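PDB 5UG1: acyltransferase from Streptococcus pneumoniae, which probably transfers acetyl groups to peptidoglycan in the cell wall, as the C-terminal catalytic domain of the O-acetyltransferase OatA. Local coordinates for residues N42-M45 against L46-Q50; F146-E149 against S150-E154. All blocks are in the same frame, centred on the assembly; numbering follows the deposited sequence.

Contact 1: N42-M45 against L46-Q50; sequences NEIM and LNNSQ
Asn48 holds Ile44 O twice, through its backbone and through its side chain. Asn48 N donates to Ile44 O at 2.9 Å as the ordinary i to i+4 bond of the helix. Asn48 ND2 donates to the same Ile44 O, also at 2.9 Å, from the opposite face of the carbonyl plane. This second donor stands above that plane, 44° out of it, but the bond is straight at 167°. The carbonyl oxygen lies almost in the amide plane of Asn48, which helps to hold the turn of the amide. CG of Asn48 sits beside its own backbone N (chi1 -85°), and the amide folds back along the helix. There ND2 also lies 3.4 Å from Ile44 CG2, the two side chains running side by side. All this belongs to the last turns of helix 38-50, which packs against strand 6-10 and helix 70-80. The i to i+4 hydrogen bonds Asn47 N to Glu43 O and Ser49 N to Met45 O continue the helix. The Met45 chain runs extended and bends at its end. Its CE then comes 4.2 Å from Leu46 CD2. Met45 also touches Ile9, Leu54 and Ile77, while Leu46 touches Asn80.

Contact 2: F146-E149 against S150-E154; sequences FGSE and SSTIE
Thr152 OG1 meets the backbone of the loop just before its helix. Ser148 N donates to Thr152 OG1 at 3.1 Å, with a bent N-H...O angle of 141°. The same hydroxyl gives a weak bond to Glu149 O, at 3.4 Å from OG1. Thr152 thus accepts from one loop peptide and donates, weakly, to another. OG1 lies between its own backbone N and carbonyl carbon (chi1 54°), which turns it to the loop. Glu149 O is also the acceptor of the first turn. Ile153 N donates to it at 2.7 Å, nearly in line with the carbonyl bond.

The Ile153 side chain closes round that oxygen. Its CG1 lies 3.0 Å from Glu149 O, a tight fit. Its CG2 reaches the other way, to Phe146 CE1 at 4.3 Å. The Phe146 ring comes up obliquely to Ile153 O, with CE1 3.3 Å from that oxygen.

Gly147, which has no side chain, lies close against the helix start. Its CA is 3.4 Å from Thr152 OG1 and 3.5 Å from Ile153 N. Arg16 also holds the loop, by a hydrogen bond from NE to Phe146 O and a weak one from NH2 to Gly147 O. Phe146 also rests on Ala17, Ile137 and Trp138.

The arrangement is the N-terminal start of helix 150-171, with Glu149 at the N-cap position. The loop follows directly on His145, which lines the pocket of the bound methanesulfonic acid and is probably the histidine of a Ser-His-Asp triad with Ser12 and Asp142. The Thr152 hydroxyl, the Ile153 amide and Arg16 each bond to main-chain atoms of the loop, which probably helps to hold the backbone just beyond His145.

From the N terminus, the chain passes strand 6-10, Ser12 and strand 29-32 before helix 38-50. Contact 1 lies in the last turns of that helix and closes no loop beyond single helical turns. The chain then builds strands 57-61, 86-90 and 122-125 of the parallel sheet, with helices between them. Contact 2 comes later, where the loop after helix 127-132 turns into helix 150-171, and closes the short turn between them. The two follow in series and neither nest nor cross. The centres of contacts 1 and 2 are about 32 Å apart, on opposite sides of the chain's centre. Contact 1 belongs to a helix packed on strand 6-10. Contact 2 joins the His145 loop to the last helix.

Contact 1: N42-M45 against L46-Q50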
# COMPACT_ATOMS: atom_id res chain seq x y z
N ASN A 42 -11.15 0.87 -1.87
CA ASN A 42 -11.85 2.00 -2.49
C ASN A 42 -13.12 2.34 -1.71
O ASN A 42 -13.40 3.51 -1.42
CB ASN A 42 -12.18 1.65 -3.95
CG ASN A 42 -12.37 2.89 -4.83
OD1 ASN A 42 -12.51 4.00 -4.33
ND2 ASN A 42 -12.36 2.68 -6.15
N GLU A 43 -13.91 1.31 -1.39
CA GLU A 43 -15.15 1.52 -0.64
C GLU A 43 -14.87 1.99 0.78
O GLU A 43 -15.52 2.91 1.27
CB GLU A 43 -15.96 0.22 -0.65
CG GLU A 43 -16.39 -0.24 -2.07
CD GLU A 43 -16.68 -1.74 -2.13
OE1 GLU A 43 -16.46 -2.42 -1.10
OE2 GLU A 43 -17.13 -2.23 -3.18
N ILE A 44 -13.88 1.38 1.44
CA ILE A 44 -13.47 1.81 2.79
C ILE A 44 -13.01 3.26 2.77
O ILE A 44 -13.36 4.04 3.67
CB ILE A 44 -12.36 0.88 3.34
CG1 ILE A 44 -12.90 -0.53 3.57
CG2 ILE A 44 -11.76 1.44 4.64
CD1 ILE A 44 -11.83 -1.53 3.99
N MET A 45 -12.23 3.64 1.75
CA MET A 45 -11.73 5.01 1.63
C MET A 45 -12.87 6.02 1.62
O MET A 45 -12.87 6.99 2.39
CB MET A 45 -10.89 5.16 0.37
CG MET A 45 -10.29 6.57 0.22
SD MET A 45 -9.38 6.79 -1.32
CE MET A 45 -10.72 6.63 -2.52
N LEU A 46 -13.85 5.83 0.73
CA LEU A 46 -14.97 6.75 0.62
C LEU A 46 -15.89 6.69 1.84
O LEU A 46 -16.43 7.71 2.27
CB LEU A 46 -15.77 6.46 -0.64
CG LEU A 46 -15.02 6.76 -1.93
CD1 LEU A 46 -15.89 6.35 -3.10
CD2 LEU A 46 -14.61 8.24 -1.99
N ASN A 47 -16.12 5.49 2.39
CA ASN A 47 -16.90 5.41 3.62
C ASN A 47 -16.26 6.27 4.71
O ASN A 47 -16.94 7.04 5.39
CB ASN A 47 -17.04 3.95 4.08
CG ASN A 47 -18.19 3.21 3.37
OD1 ASN A 47 -19.13 3.81 2.88
ND2 ASN A 47 -18.11 1.89 3.35
N ASN A 48 -14.93 6.18 4.86
CA ASN A 48 -14.25 6.98 5.87
C ASN A 48 -14.29 8.47 5.53
O ASN A 48 -14.47 9.30 6.43
CB ASN A 48 -12.80 6.51 6.03
CG ASN A 48 -12.66 5.34 7.01
OD1 ASN A 48 -12.52 5.53 8.22
ND2 ASN A 48 -12.67 4.13 6.48
N SER A 49 -14.15 8.82 4.25
CA SER A 49 -14.28 10.22 3.86
C SER A 49 -15.66 10.78 4.20
O SER A 49 -15.79 11.87 4.76
CB SER A 49 -13.99 10.37 2.36
OG SER A 49 -14.22 11.70 1.92
N GLN A 50 -16.71 10.02 3.86
CA GLN A 50 -18.07 10.51 4.05
C GLN A 50 -18.45 10.60 5.53
O GLN A 50 -19.41 11.32 5.86
CB GLN A 50 -19.04 9.61 3.27
CG GLN A 50 -18.95 9.88 1.75
CD GLN A 50 -19.21 8.68 0.85
OE1 GLN A 50 -19.98 7.77 1.18
NE2 GLN A 50 -18.58 8.68 -0.32

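Contact 2: F146-E149 against S150-E154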
# COMPACT_ATOMS: atom_id res chain seq x y z
N PHE A 146 5.93 -12.26 4.12
CA PHE A 146 7.35 -12.28 4.44
C PHE A 146 7.70 -13.01 5.74
O PHE A 146 6.95 -13.00 6.66
CB PHE A 146 7.88 -10.85 4.49
CG PHE A 146 7.09 -9.95 5.38
CD1 PHE A 146 7.20 -10.05 6.74
CD2 PHE A 146 6.25 -9.01 4.86
CE1 PHE A 146 6.46 -9.26 7.56
CE2 PHE A 146 5.52 -8.21 5.67
CZ PHE A 146 5.63 -8.32 7.02
N GLY A 147 8.87 -13.63 5.78
CA GLY A 147 9.36 -14.26 6.99
C GLY A 147 8.88 -15.68 7.25
O GLY A 147 7.68 -15.95 7.26
N SER A 148 9.83 -16.59 7.49
CA SER A 148 9.52 -17.97 7.85
C SER A 148 9.69 -18.22 9.34
O SER A 148 9.26 -19.28 9.82
CB SER A 148 10.41 -18.94 7.06
OG SER A 148 11.78 -18.75 7.40
N GLU A 149 10.31 -17.29 10.06
CA GLU A 149 10.35 -17.31 11.52
C GLU A 149 10.45 -15.87 12.00
O GLU A 149 10.46 -14.94 11.20
CB GLU A 149 11.51 -18.17 12.03
CG GLU A 149 12.78 -17.95 11.26
CD GLU A 149 13.65 -19.18 11.28
OE1 GLU A 149 14.00 -19.65 12.39
OE2 GLU A 149 13.96 -19.69 10.18
N SER A 150 10.57 -15.70 13.32
CA SER A 150 10.44 -14.36 13.92
C SER A 150 11.46 -13.39 13.33
O SER A 150 11.12 -12.26 12.97
CB SER A 150 10.59 -14.44 15.44
OG SER A 150 11.84 -14.98 15.83
N SER A 151 12.72 -13.82 13.22
CA SER A 151 13.78 -12.90 12.79
C SER A 151 13.51 -12.38 11.38
O SER A 151 13.62 -11.18 11.12
CB SER A 151 15.14 -13.58 12.87
OG SER A 151 15.16 -14.76 12.09
N THR A 152 13.14 -13.26 10.45
CA THR A 152 12.84 -12.77 9.11
C THR A 152 11.43 -12.19 8.98
O THR A 152 11.16 -11.41 8.07
CB THR A 152 13.06 -13.87 8.06
OG1 THR A 152 12.32 -15.05 8.41
CG2 THR A 152 14.54 -14.21 7.99
N ILE A 153 10.50 -12.56 9.87
CA ILE A 153 9.22 -11.86 9.89
C ILE A 153 9.45 -10.42 10.32
O ILE A 153 8.96 -9.48 9.68
CB ILE A 153 8.22 -12.58 10.80
CG1 ILE A 153 7.82 -13.93 10.21
CG2 ILE A 153 6.97 -11.74 11.02
CD1 ILE A 153 7.15 -14.85 11.20
N GLU A 154 10.21 -10.23 11.40
CA GLU A 154 10.53 -8.90 11.89
C GLU A 154 11.32 -8.10 10.86
O GLU A 154 10.97 -6.95 10.55
CB GLU A 154 11.31 -8.99 13.21
CG GLU A 154 10.51 -9.52 14.36
CD GLU A 154 11.37 -9.74 15.60
OE1 GLU A 154 12.43 -9.08 15.71
OE2 GLU A 154 10.99 -10.57 16.45